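Putative hydrolase (Shewanella frigidimarina, PDB 3LHO) probably acts as an iron-dependent dioxygenase of the family that oxidises and decarboxylates 2-oxoadipate. Local coordinates at residues A[52-57]-A[96-101]; A[117-122]-A[134-139]; A[127-132]-A[159-164]. All coordinates share one frame; numbering follows the deposited sequence.

Contact 1 of 3, residues A[52-57]-A[96-101]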
ATOM      1  N   VAL A  52       6.862  13.329   8.871  1.00 14.60           N
ATOM      2  CA  VAL A  52       6.508  12.005   8.329  1.00 15.72           C
ATOM      3  C   VAL A  52       6.071  12.088   6.869  1.00 16.77           C
ATOM      4  O   VAL A  52       5.424  11.192   6.383  1.00 17.19           O
ATOM      5  CB  VAL A  52       5.360  11.305   9.151  1.00 16.91           C
ATOM      6  CG1 VAL A  52       5.785  11.019  10.564  1.00 12.57           C
ATOM      7  CG2 VAL A  52       4.095  12.120   9.187  1.00 10.21           C
ATOM      8  N   ASN A  53       6.482  13.123   6.157  1.00 15.09           N
ATOM      9  CA  ASN A  53       5.936  13.371   4.819  1.00 15.31           C
ATOM     10  C   ASN A  53       6.435  12.367   3.758  1.00 16.29           C
ATOM     11  O   ASN A  53       7.200  11.472   4.056  1.00 15.00           O
ATOM     12  CB  ASN A  53       6.137  14.840   4.426  1.00 15.11           C
ATOM     13  CG  ASN A  53       7.531  15.191   4.114  1.00 23.25           C
ATOM     14  OD1 ASN A  53       8.381  14.321   3.853  1.00 29.23           O
ATOM     15  ND2 ASN A  53       7.799  16.496   4.062  1.00 18.59           N
ATOM     16  N   LEU A  54       5.903  12.486   2.555  1.00 16.16           N
ATOM     17  CA  LEU A  54       6.242  11.587   1.460  1.00 17.16           C
ATOM     18  C   LEU A  54       7.793  11.371   1.372  1.00 15.86           C
ATOM     19  O   LEU A  54       8.259  10.225   1.319  1.00 17.04           O
ATOM     20  CB  LEU A  54       5.647  12.156   0.148  1.00 16.55           C
ATOM     21  CG  LEU A  54       5.389  11.153  -0.977  1.00 17.71           C
ATOM     22  CD1 LEU A  54       4.548  11.811  -2.043  1.00 17.65           C
ATOM     23  CD2 LEU A  54       6.722  10.643  -1.536  1.00 20.19           C
ATOM     24  N   SER A  55       8.550  12.467   1.490  1.00 12.83           N
ATOM     25  CA  SER A  55       9.986  12.487   1.262  1.00 17.07           C
ATOM     26  C   SER A  55      10.663  11.686   2.367  1.00 15.66           C
ATOM     27  O   SER A  55      11.635  11.018   2.108  1.00 16.51           O
ATOM     28  CB  SER A  55      10.516  13.903   1.232  1.00 19.62           C
ATOM     29  OG  SER A  55       9.903  14.570   0.111  1.00 25.42           O
ATOM     30  N   VAL A  56      10.096  11.746   3.566  1.00 13.20           N
ATOM     31  CA  VAL A  56      10.692  10.985   4.694  1.00 12.76           C
ATOM     32  C   VAL A  56      10.597   9.458   4.476  1.00 15.53           C
ATOM     33  O   VAL A  56      11.572   8.682   4.755  1.00 15.13           O
ATOM     34  CB  VAL A  56       9.997  11.365   5.985  1.00 16.47           C
ATOM     35  CG1 VAL A  56      10.467  10.485   7.134  1.00 14.47           C
ATOM     36  CG2 VAL A  56      10.272  12.842   6.292  1.00 18.86           C
ATOM     37  N   LEU A  57       9.427   9.000   4.030  1.00 13.72           N
ATOM     38  CA  LEU A  57       9.234   7.594   3.726  1.00 15.07           C
ATOM     39  C   LEU A  57      10.091   7.216   2.535  1.00 15.69           C
ATOM     40  O   LEU A  57      10.678   6.150   2.516  1.00 14.16           O
ATOM     41  CB  LEU A  57       7.765   7.269   3.423  1.00 13.61           C
ATOM     42  CG  LEU A  57       6.843   7.016   4.649  1.00 14.71           C
ATOM     43  CD1 LEU A  57       6.579   8.254   5.508  1.00 15.39           C
ATOM     44  CD2 LEU A  57       5.525   6.385   4.221  1.00 15.13           C
ATOM     45  N   ILE A  96       4.103   5.815  -3.101  1.00 16.49           N
ATOM     46  CA  ILE A  96       3.983   6.503  -1.799  1.00 17.55           C
ATOM     47  C   ILE A  96       3.072   7.697  -1.970  1.00 18.80           C
ATOM     48  O   ILE A  96       3.278   8.568  -2.829  1.00 18.58           O
ATOM     49  CB  ILE A  96       5.331   6.899  -1.148  1.00 15.96           C
ATOM     50  CG1 ILE A  96       6.358   5.770  -1.152  1.00 16.03           C
ATOM     51  CG2 ILE A  96       5.074   7.450   0.297  1.00 12.56           C
ATOM     52  CD1 ILE A  96       7.771   6.212  -0.572  1.00 13.20           C
ATOM     53  N   SER A  97       1.983   7.716  -1.195  1.00 18.68           N
ATOM     54  CA  SER A  97       1.071   8.859  -1.251  1.00 16.22           C
ATOM     55  C   SER A  97       1.037   9.575   0.107  1.00 17.67           C
ATOM     56  O   SER A  97       1.517   9.039   1.123  1.00 13.72           O
ATOM     57  CB  SER A  97      -0.319   8.410  -1.681  1.00 16.42           C
ATOM     58  OG  SER A  97      -0.947   7.577  -0.711  1.00 15.56           O
ATOM     59  N   GLU A  98       0.573  10.818   0.108  1.00 18.26           N
ATOM     60  CA  GLU A  98       0.376  11.558   1.352  1.00 18.65           C
ATOM     61  C   GLU A  98      -0.915  12.351   1.264  1.00 16.89           C
ATOM     62  O   GLU A  98      -1.173  12.967   0.265  1.00 15.44           O
ATOM     63  CB  GLU A  98       1.531  12.514   1.691  1.00 17.25           C
ATOM     64  CG  GLU A  98       1.733  13.650   0.776  1.00 20.19           C
ATOM     65  CD  GLU A  98       2.927  14.524   1.158  1.00 24.44           C
ATOM     66  OE1 GLU A  98       3.750  14.210   2.074  1.00 18.31           O
ATOM     67  OE2 GLU A  98       3.073  15.516   0.484  1.00 18.20           O
ATOM     68  N   LEU A  99      -1.673  12.331   2.348  1.00 17.67           N
ATOM     69  CA  LEU A  99      -2.904  13.092   2.427  1.00 16.41           C
ATOM     70  C   LEU A  99      -2.591  14.566   2.662  1.00 14.31           C
ATOM     71  O   LEU A  99      -1.743  14.924   3.466  1.00 13.84           O
ATOM     72  CB  LEU A  99      -3.770  12.544   3.582  1.00 15.04           C
ATOM     73  CG  LEU A  99      -5.229  13.050   3.705  1.00 23.30           C
ATOM     74  CD1 LEU A  99      -6.120  12.454   2.635  1.00 13.86           C
ATOM     75  CD2 LEU A  99      -5.761  12.683   5.096  1.00 30.68           C
ATOM     76  N   LEU A 100      -3.312  15.442   1.970  1.00 15.27           N
ATOM     77  CA  LEU A 100      -3.120  16.867   2.164  1.00 16.13           C
ATOM     78  C   LEU A 100      -4.019  17.326   3.317  1.00 15.90           C
ATOM     79  O   LEU A 100      -5.212  17.561   3.148  1.00 15.36           O
ATOM     80  CB  LEU A 100      -3.445  17.585   0.854  1.00 15.30           C
ATOM     81  CG  LEU A 100      -2.649  17.100  -0.369  1.00 24.01           C
ATOM     82  CD1 LEU A 100      -3.164  17.814  -1.601  1.00 27.75           C
ATOM     83  CD2 LEU A 100      -1.150  17.412  -0.186  1.00 20.04           C
ATOM     84  N   VAL A 101      -3.430  17.433   4.504  1.00 15.90           N
ATOM     85  CA  VAL A 101      -4.192  17.645   5.738  1.00 16.01           C
ATOM     86  C   VAL A 101      -4.989  18.947   5.752  1.00 18.85           C
ATOM     87  O   VAL A 101      -6.054  19.010   6.369  1.00 18.70           O
ATOM     88  CB  VAL A 101      -3.276  17.556   6.949  1.00 14.75           C
ATOM     89  CG1 VAL A 101      -4.021  17.944   8.243  1.00 19.15           C
ATOM     90  CG2 VAL A 101      -2.721  16.105   7.013  1.00  9.57           C
TER
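Ile96, on strand 93-99, meets the first turn of helix 54-62 through two leucines, where the helix packs on one face of the mixed sheet of this glyoxalase-clan fold. Its CG2 methyl lies 3.9 Å from Leu54 CG and 4.1 Å from Leu57 CD2, while its CD1 comes up to Leu57 CB. A beta-branched residue suits this place, because CG2 can touch both leucines while the CG1-CD1 arm adds a second contact with Leu57: CG2 stands anti to the backbone N and CG1 anti to the carbonyl carbon (chi1 -47°). Leu54 also rests its CD1 methyl 3.6 Å from the carbonyl oxygen of Ile96.

Ser97 turns to the other side of the sheet, where its hydroxyl bonds to Tyr152. Glu98 returns to the helix side with its chain extended beyond CG, bringing OE1 to the backbone N of Leu54 at 2.8 Å. The bond is nearly straight at hydrogen, 166°, although the donor comes from above the carboxylate plane. The CB atoms of Asn53 and Leu54 also lie close by, each 3.4 Å from Glu98 OE1.

Asn53, the N-cap, uses its own OD1 to accept from Val56 N at 3.1 Å, with a weaker bond from Ser55 N. Cap and glutamate thus share the amides at the helix start. A carboxylate here probably also gains from the positive end of the helix dipole, which should favour its charged form, and the polar bond probably helps to hold the helix start beside the leucine-isoleucine packing.

Contact 2 of 3, residues A[117-122]-A[134-139]; sequences DQVDIA and RHWDVD
The irregular connection between helices 106-116 and 140-149 folds back on itself here, bringing residues 117-122 beside 134-139 without forming a strand pair. Gln118 makes the direct polar link: its OE1 accepts from Asp137 N at 3.0 Å, the donor tilted 30° from the carbonyl plane. The long, extended glutamine chain can span the gap to the opposite backbone, and its amide passes the CB of Trp136, with CD 3.6 Å from that atom and the amide plane steeply inclined to the indole. Its NE2 turns back to Gly114 O, so both ends of the amide are used and its rotation is set.

Val119 supplies the apolar part. Its CG2 methyl, anti to the carbonyl carbon, meets the edge of the indole 3.6 Å from Trp136 CZ3 and also approaches the CB of His135. Two waters fill in where the backbones do not pair: one donates to Gln118 O and to His135 O, the other accepts from Asp120 N and lies 2.8 Å from His135 ND1, in the ring plane. The far nitrogen of that imidazole, NE2, bonds to Ser132 OG.

The indole is held in turn by its surroundings. Trp136 NE1 bonds to Ala157 O of helix 151-159, and the ring packs on Leu115 and Ile116 of helix 106-116, while Val138 ties the segment to Thr223, between strands 217-222 and 225-230.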
ATOM      1  N   ASP A 117       2.223  14.260  16.408  1.00 17.70           N
ATOM      2  CA  ASP A 117       3.015  14.853  17.471  1.00 19.07           C
ATOM      3  C   ASP A 117       3.544  13.752  18.327  1.00 18.61           C
ATOM      4  O   ASP A 117       4.568  13.918  18.970  1.00 21.06           O
ATOM      5  CB  ASP A 117       2.199  15.792  18.365  1.00 20.41           C
ATOM      6  CG  ASP A 117       1.944  17.122  17.735  1.00 22.87           C
ATOM      7  OD1 ASP A 117       2.520  17.410  16.674  1.00 32.38           O
ATOM      8  OD2 ASP A 117       1.104  17.858  18.294  1.00 28.36           O
ATOM      9  N   GLN A 118       2.881  12.613  18.368  1.00 17.18           N
ATOM     10  CA  GLN A 118       3.390  11.525  19.239  1.00 16.21           C
ATOM     11  C   GLN A 118       4.511  10.675  18.640  1.00 20.13           C
ATOM     12  O   GLN A 118       5.153   9.871  19.363  1.00 19.62           O
ATOM     13  CB  GLN A 118       2.246  10.627  19.686  1.00 19.28           C
ATOM     14  CG  GLN A 118       1.213  11.336  20.556  1.00 18.27           C
ATOM     15  CD  GLN A 118      -0.065  10.517  20.725  1.00 24.60           C
ATOM     16  OE1 GLN A 118      -0.055   9.458  21.353  1.00 19.78           O
ATOM     17  NE2 GLN A 118      -1.183  11.017  20.178  1.00 24.19           N
ATOM     18  N   VAL A 119       4.738  10.823  17.338  1.00 17.38           N
ATOM     19  CA  VAL A 119       5.831  10.137  16.646  1.00 17.18           C
ATOM     20  C   VAL A 119       7.189  10.749  17.056  1.00 17.63           C
ATOM     21  O   VAL A 119       7.438  11.936  16.859  1.00 17.31           O
ATOM     22  CB  VAL A 119       5.695  10.239  15.121  1.00 18.44           C
ATOM     23  CG1 VAL A 119       6.914   9.567  14.421  1.00 16.28           C
ATOM     24  CG2 VAL A 119       4.356   9.627  14.634  1.00 16.02           C
ATOM     25  N   ASP A 120       8.042   9.931  17.659  1.00 17.34           N
ATOM     26  CA  ASP A 120       9.432  10.305  17.864  1.00 17.29           C
ATOM     27  C   ASP A 120      10.180  10.490  16.557  1.00 13.84           C
ATOM     28  O   ASP A 120      10.287   9.558  15.737  1.00 14.32           O
ATOM     29  CB  ASP A 120      10.127   9.220  18.696  1.00 17.53           C
ATOM     30  CG  ASP A 120      11.575   9.564  19.023  1.00 22.06           C
ATOM     31  OD1 ASP A 120      12.066  10.649  18.642  1.00 18.08           O
ATOM     32  OD2 ASP A 120      12.218   8.726  19.676  1.00 21.63           O
ATOM     33  N   ILE A 121      10.715  11.689  16.348  1.00 16.42           N
ATOM     34  CA  ILE A 121      11.391  12.007  15.072  1.00 16.75           C
ATOM     35  C   ILE A 121      12.519  11.001  14.821  1.00 16.93           C
ATOM     36  O   ILE A 121      12.793  10.619  13.695  1.00 14.03           O
ATOM     37  CB  ILE A 121      11.922  13.457  15.010  1.00 18.83           C
ATOM     38  CG1 ILE A 121      12.397  13.779  13.580  1.00 18.29           C
ATOM     39  CG2 ILE A 121      13.062  13.710  16.112  1.00 13.64           C
ATOM     40  CD1 ILE A 121      12.630  15.228  13.302  1.00 23.60           C
ATOM     41  N   ALA A 122      13.153  10.535  15.896  1.00 13.59           N
ATOM     42  CA  ALA A 122      14.225   9.578  15.743  1.00 18.14           C
ATOM     43  C   ALA A 122      13.781   8.241  15.142  1.00 17.24           C
ATOM     44  O   ALA A 122      14.577   7.566  14.517  1.00 18.78           O
ATOM     45  CB  ALA A 122      14.915   9.378  17.057  1.00 10.84           C
ATOM     46  N   ARG A 134       1.710   1.774  14.701  1.00 18.74           N
ATOM     47  CA  ARG A 134       1.159   2.932  15.343  1.00 22.45           C
ATOM     48  C   ARG A 134       2.113   3.489  16.357  1.00 20.55           C
ATOM     49  O   ARG A 134       2.585   2.761  17.194  1.00 26.34           O
ATOM     50  CB  ARG A 134      -0.148   2.576  16.079  1.00 27.20           C
ATOM     51  CG  ARG A 134      -1.361   3.126  15.381  1.00 25.44           C
ATOM     52  CD  ARG A 134      -2.563   3.186  16.284  1.00 23.35           C
ATOM     53  NE  ARG A 134      -2.824   1.924  16.984  1.00 24.53           N
ATOM     54  CZ  ARG A 134      -2.973   1.805  18.297  1.00 35.65           C
ATOM     55  NH1 ARG A 134      -2.889   2.871  19.100  1.00 32.12           N
ATOM     56  NH2 ARG A 134      -3.201   0.600  18.817  1.00 30.60           N
ATOM     57  N   HIS A 135       2.298   4.793  16.347  1.00 20.80           N
ATOM     58  CA  HIS A 135       3.156   5.454  17.327  1.00 20.98           C
ATOM     59  C   HIS A 135       2.348   6.298  18.342  1.00 23.20           C
ATOM     60  O   HIS A 135       2.937   6.981  19.191  1.00 25.50           O
ATOM     61  CB  HIS A 135       4.143   6.364  16.613  1.00 20.21           C
ATOM     62  CG  HIS A 135       5.143   5.643  15.754  1.00 22.98           C
ATOM     63  ND1 HIS A 135       6.488   5.576  16.067  1.00 25.19           N
ATOM     64  CD2 HIS A 135       5.000   5.005  14.566  1.00 22.53           C
ATOM     65  CE1 HIS A 135       7.125   4.909  15.114  1.00 24.76           C
ATOM     66  NE2 HIS A 135       6.244   4.546  14.195  1.00 25.29           N
ATOM     67  N   TRP A 136       1.015   6.256  18.237  1.00 19.41           N
ATOM     68  CA  TRP A 136       0.128   7.167  18.956  1.00 15.36           C
ATOM     69  C   TRP A 136      -1.006   6.387  19.607  1.00 17.54           C
ATOM     70  O   TRP A 136      -1.386   5.335  19.127  1.00 19.69           O
ATOM     71  CB  TRP A 136      -0.457   8.238  18.000  1.00 17.27           C
ATOM     72  CG  TRP A 136      -0.923   7.639  16.742  1.00 18.24           C
ATOM     73  CD1 TRP A 136      -2.135   7.040  16.524  1.00 19.12           C
ATOM     74  CD2 TRP A 136      -0.188   7.527  15.522  1.00 18.63           C
ATOM     75  NE1 TRP A 136      -2.198   6.552  15.246  1.00 16.59           N
ATOM     76  CE2 TRP A 136      -1.018   6.832  14.603  1.00 16.91           C
ATOM     77  CE3 TRP A 136       1.094   7.935  15.111  1.00 14.88           C
ATOM     78  CZ2 TRP A 136      -0.619   6.555  13.302  1.00 17.66           C
ATOM     79  CZ3 TRP A 136       1.500   7.646  13.834  1.00 12.67           C
ATOM     80  CH2 TRP A 136       0.632   6.968  12.927  1.00 18.15           C
ATOM     81  N   ASP A 137      -1.455   6.884  20.751  1.00 22.38           N
ATOM     82  CA  ASP A 137      -2.767   6.542  21.321  1.00 20.78           C
ATOM     83  C   ASP A 137      -3.854   7.210  20.492  1.00 19.60           C
ATOM     84  O   ASP A 137      -3.718   8.361  20.070  1.00 19.55           O
ATOM     85  CB  ASP A 137      -2.893   7.063  22.735  1.00 21.11           C
ATOM     86  CG  ASP A 137      -1.972   6.350  23.673  1.00 25.06           C
ATOM     87  OD1 ASP A 137      -1.814   5.129  23.487  1.00 28.21           O
ATOM     88  OD2 ASP A 137      -1.382   7.007  24.544  1.00 38.87           O
ATOM     89  N   VAL A 138      -4.934   6.489  20.268  1.00 19.44           N
ATOM     90  CA  VAL A 138      -6.063   7.064  19.557  1.00 18.82           C
ATOM     91  C   VAL A 138      -7.346   6.435  20.093  1.00 20.04           C
ATOM     92  O   VAL A 138      -7.376   5.230  20.409  1.00 18.04           O
ATOM     93  CB  VAL A 138      -5.884   6.898  18.033  1.00 21.42           C
ATOM     94  CG1 VAL A 138      -5.579   5.460  17.646  1.00 16.64           C
ATOM     95  CG2 VAL A 138      -7.092   7.463  17.270  1.00 23.21           C
ATOM     96  N   ASP A 139      -8.385   7.253  20.213  1.00 17.92           N
ATOM     97  CA  ASP A 139      -9.689   6.769  20.720  1.00 18.70           C
ATOM     98  C   ASP A 139     -10.711   6.602  19.584  1.00 16.59           C
ATOM     99  O   ASP A 139     -10.480   7.027  18.444  1.00 17.18           O
ATOM    100  CB  ASP A 139     -10.258   7.653  21.856  1.00 19.04           C
ATOM    101  CG  ASP A 139     -10.593   9.083  21.425  1.00 21.08           C
ATOM    102  OD1 ASP A 139     -10.612   9.426  20.225  1.00 24.14           O
ATOM    103  OD2 ASP A 139     -10.802   9.887  22.347  1.00 26.86           O
TER
HETATM  104  O   HOH W   1       5.572   6.876  19.990  1.00 38.98           O
HETATM  105  O   HOH W   2       7.540   7.092  18.136  1.00 18.70           O

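Contact 3 of 3, residues A[127-132]-A[159-164]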
ATOM      1  N   ASP A 127      15.478   1.534  10.810  1.00 22.68           N
ATOM      2  CA  ASP A 127      15.222   0.621   9.700  1.00 24.81           C
ATOM      3  C   ASP A 127      13.814   0.105   9.625  1.00 20.82           C
ATOM      4  O   ASP A 127      13.407  -0.343   8.560  1.00 19.28           O
ATOM      5  CB  ASP A 127      16.202  -0.576   9.663  1.00 24.74           C
ATOM      6  CG  ASP A 127      16.146  -1.475  10.918  1.00 36.33           C
ATOM      7  OD1 ASP A 127      15.502  -1.159  11.944  1.00 45.49           O
ATOM      8  OD2 ASP A 127      16.785  -2.531  10.862  1.00 38.82           O
ATOM      9  N   ASN A 128      13.099   0.087  10.749  1.00 19.74           N
ATOM     10  CA  ASN A 128      11.779  -0.492  10.784  1.00 19.21           C
ATOM     11  C   ASN A 128      10.700   0.525  10.582  1.00 19.36           C
ATOM     12  O   ASN A 128       9.517   0.174  10.729  1.00 19.70           O
ATOM     13  CB  ASN A 128      11.525  -1.263  12.095  1.00 20.64           C
ATOM     14  CG  ASN A 128      11.428  -0.351  13.301  1.00 22.95           C
ATOM     15  OD1 ASN A 128      12.085   0.678  13.360  1.00 20.97           O
ATOM     16  ND2 ASN A 128      10.568  -0.697  14.237  1.00 26.01           N
ATOM     17  N   PHE A 129      11.055   1.774  10.244  1.00 18.58           N
ATOM     18  CA  PHE A 129      10.021   2.807  10.254  1.00 16.00           C
ATOM     19  C   PHE A 129       8.820   2.511   9.342  1.00 17.78           C
ATOM     20  O   PHE A 129       7.669   2.732   9.740  1.00 16.17           O
ATOM     21  CB  PHE A 129      10.565   4.207   9.946  1.00 17.36           C
ATOM     22  CG  PHE A 129       9.450   5.282   9.917  1.00 13.75           C
ATOM     23  CD1 PHE A 129       8.742   5.574  11.083  1.00 17.40           C
ATOM     24  CD2 PHE A 129       9.069   5.897   8.743  1.00 23.81           C
ATOM     25  CE1 PHE A 129       7.749   6.461  11.106  1.00 18.17           C
ATOM     26  CE2 PHE A 129       8.066   6.815   8.747  1.00 16.24           C
ATOM     27  CZ  PHE A 129       7.374   7.098   9.911  1.00 16.23           C
ATOM     28  N   ILE A 130       9.042   2.024   8.126  1.00 16.36           N
ATOM     29  CA  ILE A 130       7.903   1.854   7.217  1.00 17.61           C
ATOM     30  C   ILE A 130       7.002   0.647   7.606  1.00 15.85           C
ATOM     31  O   ILE A 130       5.940   0.471   7.060  1.00 16.93           O
ATOM     32  CB  ILE A 130       8.339   1.791   5.731  1.00 19.89           C
ATOM     33  CG1 ILE A 130       9.102   0.516   5.445  1.00 19.80           C
ATOM     34  CG2 ILE A 130       9.144   3.104   5.272  1.00 18.35           C
ATOM     35  CD1 ILE A 130       9.318   0.283   3.924  1.00 31.41           C
ATOM     36  N   TYR A 131       7.458  -0.185   8.546  1.00 14.63           N
ATOM     37  CA  TYR A 131       6.612  -1.239   9.129  1.00 18.77           C
ATOM     38  C   TYR A 131       6.555  -1.170  10.663  1.00 19.31           C
ATOM     39  O   TYR A 131       6.400  -2.200  11.332  1.00 19.82           O
ATOM     40  CB  TYR A 131       7.028  -2.638   8.641  1.00 18.28           C
ATOM     41  CG  TYR A 131       8.505  -2.983   8.845  1.00 18.49           C
ATOM     42  CD1 TYR A 131       9.465  -2.600   7.890  1.00 15.30           C
ATOM     43  CD2 TYR A 131       8.942  -3.653  10.011  1.00 20.99           C
ATOM     44  CE1 TYR A 131      10.789  -2.865   8.066  1.00 21.40           C
ATOM     45  CE2 TYR A 131      10.316  -3.936  10.203  1.00 17.93           C
ATOM     46  CZ  TYR A 131      11.221  -3.541   9.192  1.00 16.42           C
ATOM     47  OH  TYR A 131      12.550  -3.785   9.316  1.00 19.44           O
ATOM     48  N   SER A 132       6.664   0.049  11.202  1.00 20.16           N
ATOM     49  CA  SER A 132       6.772   0.281  12.672  1.00 18.11           C
ATOM     50  C   SER A 132       5.363   0.327  13.323  1.00 18.87           C
ATOM     51  O   SER A 132       5.217   0.294  14.534  1.00 20.00           O
ATOM     52  CB  SER A 132       7.515   1.629  12.962  1.00 13.99           C
ATOM     53  OG  SER A 132       6.859   2.757  12.307  1.00 18.10           O
ATOM     54  N   LEU A 159      -3.885   2.003  11.847  1.00 21.22           N
ATOM     55  CA  LEU A 159      -2.839   0.956  11.635  1.00 19.14           C
ATOM     56  C   LEU A 159      -1.394   1.477  11.583  1.00 16.19           C
ATOM     57  O   LEU A 159      -0.436   0.714  11.785  1.00 19.73           O
ATOM     58  CB  LEU A 159      -3.188   0.156  10.371  1.00 20.83           C
ATOM     59  CG  LEU A 159      -4.411  -0.772  10.583  1.00 23.24           C
ATOM     60  CD1 LEU A 159      -4.930  -1.244   9.270  1.00 25.56           C
ATOM     61  CD2 LEU A 159      -4.078  -1.965  11.485  1.00 24.96           C
ATOM     62  N   GLY A 160      -1.252   2.772  11.366  1.00 16.67           N
ATOM     63  CA  GLY A 160       0.042   3.423  11.340  1.00 16.48           C
ATOM     64  C   GLY A 160       0.879   3.112  10.103  1.00 16.65           C
ATOM     65  O   GLY A 160       0.370   3.058   8.967  1.00 16.53           O
ATOM     66  N   TYR A 161       2.179   2.980  10.329  1.00 15.83           N
ATOM     67  CA  TYR A 161       3.162   2.851   9.265  1.00 14.19           C
ATOM     68  C   TYR A 161       3.436   1.392   8.991  1.00 16.42           C
ATOM     69  O   TYR A 161       4.217   0.750   9.690  1.00 14.12           O
ATOM     70  CB  TYR A 161       4.440   3.665   9.583  1.00 17.39           C
ATOM     71  CG  TYR A 161       4.117   5.126   9.460  1.00 17.10           C
ATOM     72  CD1 TYR A 161       3.878   5.677   8.230  1.00 16.62           C
ATOM     73  CD2 TYR A 161       3.885   5.919  10.586  1.00 16.52           C
ATOM     74  CE1 TYR A 161       3.530   6.970   8.096  1.00 17.95           C
ATOM     75  CE2 TYR A 161       3.463   7.253  10.443  1.00 18.35           C
ATOM     76  CZ  TYR A 161       3.321   7.756   9.216  1.00 17.20           C
ATOM     77  OH  TYR A 161       2.889   9.059   9.081  1.00 14.87           O
ATOM     78  N   ARG A 162       2.745   0.867   7.997  1.00 13.27           N
ATOM     79  CA  ARG A 162       2.801  -0.545   7.596  1.00 15.10           C
ATOM     80  C   ARG A 162       2.384  -0.581   6.125  1.00 15.76           C
ATOM     81  O   ARG A 162       1.765   0.374   5.629  1.00 16.05           O
ATOM     82  CB  ARG A 162       1.856  -1.447   8.427  1.00 15.54           C
ATOM     83  CG  ARG A 162       1.900  -1.258   9.899  1.00 18.14           C
ATOM     84  CD  ARG A 162       0.881  -2.087  10.639  1.00 21.06           C
ATOM     85  NE  ARG A 162       1.227  -3.508  10.667  1.00 18.59           N
ATOM     86  CZ  ARG A 162       0.621  -4.432  11.417  1.00 24.22           C
ATOM     87  NH1 ARG A 162      -0.359  -4.117  12.251  1.00 21.74           N
ATOM     88  NH2 ARG A 162       0.995  -5.706  11.313  1.00 20.89           N
ATOM     89  N   ALA A 163       2.744  -1.620   5.380  1.00 15.90           N
ATOM     90  CA  ALA A 163       2.332  -1.637   3.921  1.00 14.26           C
ATOM     91  C   ALA A 163       0.829  -1.624   3.834  1.00 15.91           C
ATOM     92  O   ALA A 163       0.157  -2.341   4.570  1.00 16.88           O
ATOM     93  CB  ALA A 163       2.900  -2.878   3.179  1.00 12.18           C
ATOM     94  N   ASN A 164       0.273  -0.785   2.952  1.00 15.67           N
ATOM     95  CA  ASN A 164      -1.148  -0.829   2.690  1.00 19.45           C
ATOM     96  C   ASN A 164      -1.498  -2.013   1.804  1.00 20.00           C
ATOM     97  O   ASN A 164      -2.510  -2.667   2.029  1.00 15.94           O
ATOM     98  CB  ASN A 164      -1.639   0.460   2.032  1.00 12.62           C
ATOM     99  CG  ASN A 164      -3.153   0.415   1.664  1.00 21.66           C
ATOM    100  OD1 ASN A 164      -3.505   0.134   0.529  1.00 19.64           O
ATOM    101  ND2 ASN A 164      -4.033   0.675   2.638  1.00 15.92           N
TER
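Phe129 opens the contact with its ring against that of Tyr161. Its CZ sits over the centre of one face of the phenol ring, 3.7 Å from Tyr161 CD2, and the two ring planes are inclined by 34°, an oblique arrangement. Phe129 reaches it because CG stands anti to the backbone N (chi1 178°), which carries the ring towards Tyr161. Its carbonyl oxygen lies 3.4 Å from Tyr161 CB.

Ile130 takes part through its backbone: its O receives a CA-H contact from Arg162 CA at 3.3 Å, while its aliphatic side chain turns to Leu9 and Leu13 of helix 6-20 and to His60 and Phe61 of helix 54-62. Tyr131 brings its CA within 3.2 Å of Tyr161 O, and its hydroxyl bonds to His3. At Ser132, a small hydroxyl suits the tight turn: OG folds back to donate to Phe129 O at 2.7 Å. Ser132 N also donates to that oxygen, giving it two donors.

Tyr161 bridges apolar and polar surroundings, one ring face covered by Phe129 CZ and its OH bonded to Thr46 of the central sheet. With an alanine here, Phe129 CZ is likely to lose the ring face it rests on, and Thr46 OG1 its phenolic partner. Arg162 NE forms a salt bridge with Asp16 OD2 of helix 6-20, and its NH2 bonds a di(hydroxyethyl)ether, probably from the crystallisation liquor. Segment 159-164 leads into strand 165-169, whose first residue, His165, is a nickel ligand in the crystal. No conventional hydrogen bond joins 127-132 to 159-164; ring packing and close backbone contact hold them together, while the polar ends of their side chains tie them to other parts of the chain.

Contact 1 is buried and joins a helix to the central mixed sheet, whereas contacts 2 and 3 bring together irregular segments. Contact 2 lies farthest from the chain centre, is partly open to solvent and uses water in its bonding. Contact 3, nearest that centre, relies on aromatic packing; contact 1 combines aliphatic packing with a carboxylate at a helix start. The three adjoin one another: Leu57 and Val52 of contact 1 pack on Phe129 and Tyr161 of contact 3, Trp136 of contact 2 packs on Tyr161 and Gly160, and Val52 meets Val119. Both segments of contact 2 and the first of contact 3 lie in the 117-139 connection, and the segments of these two contacts alternate along the chain.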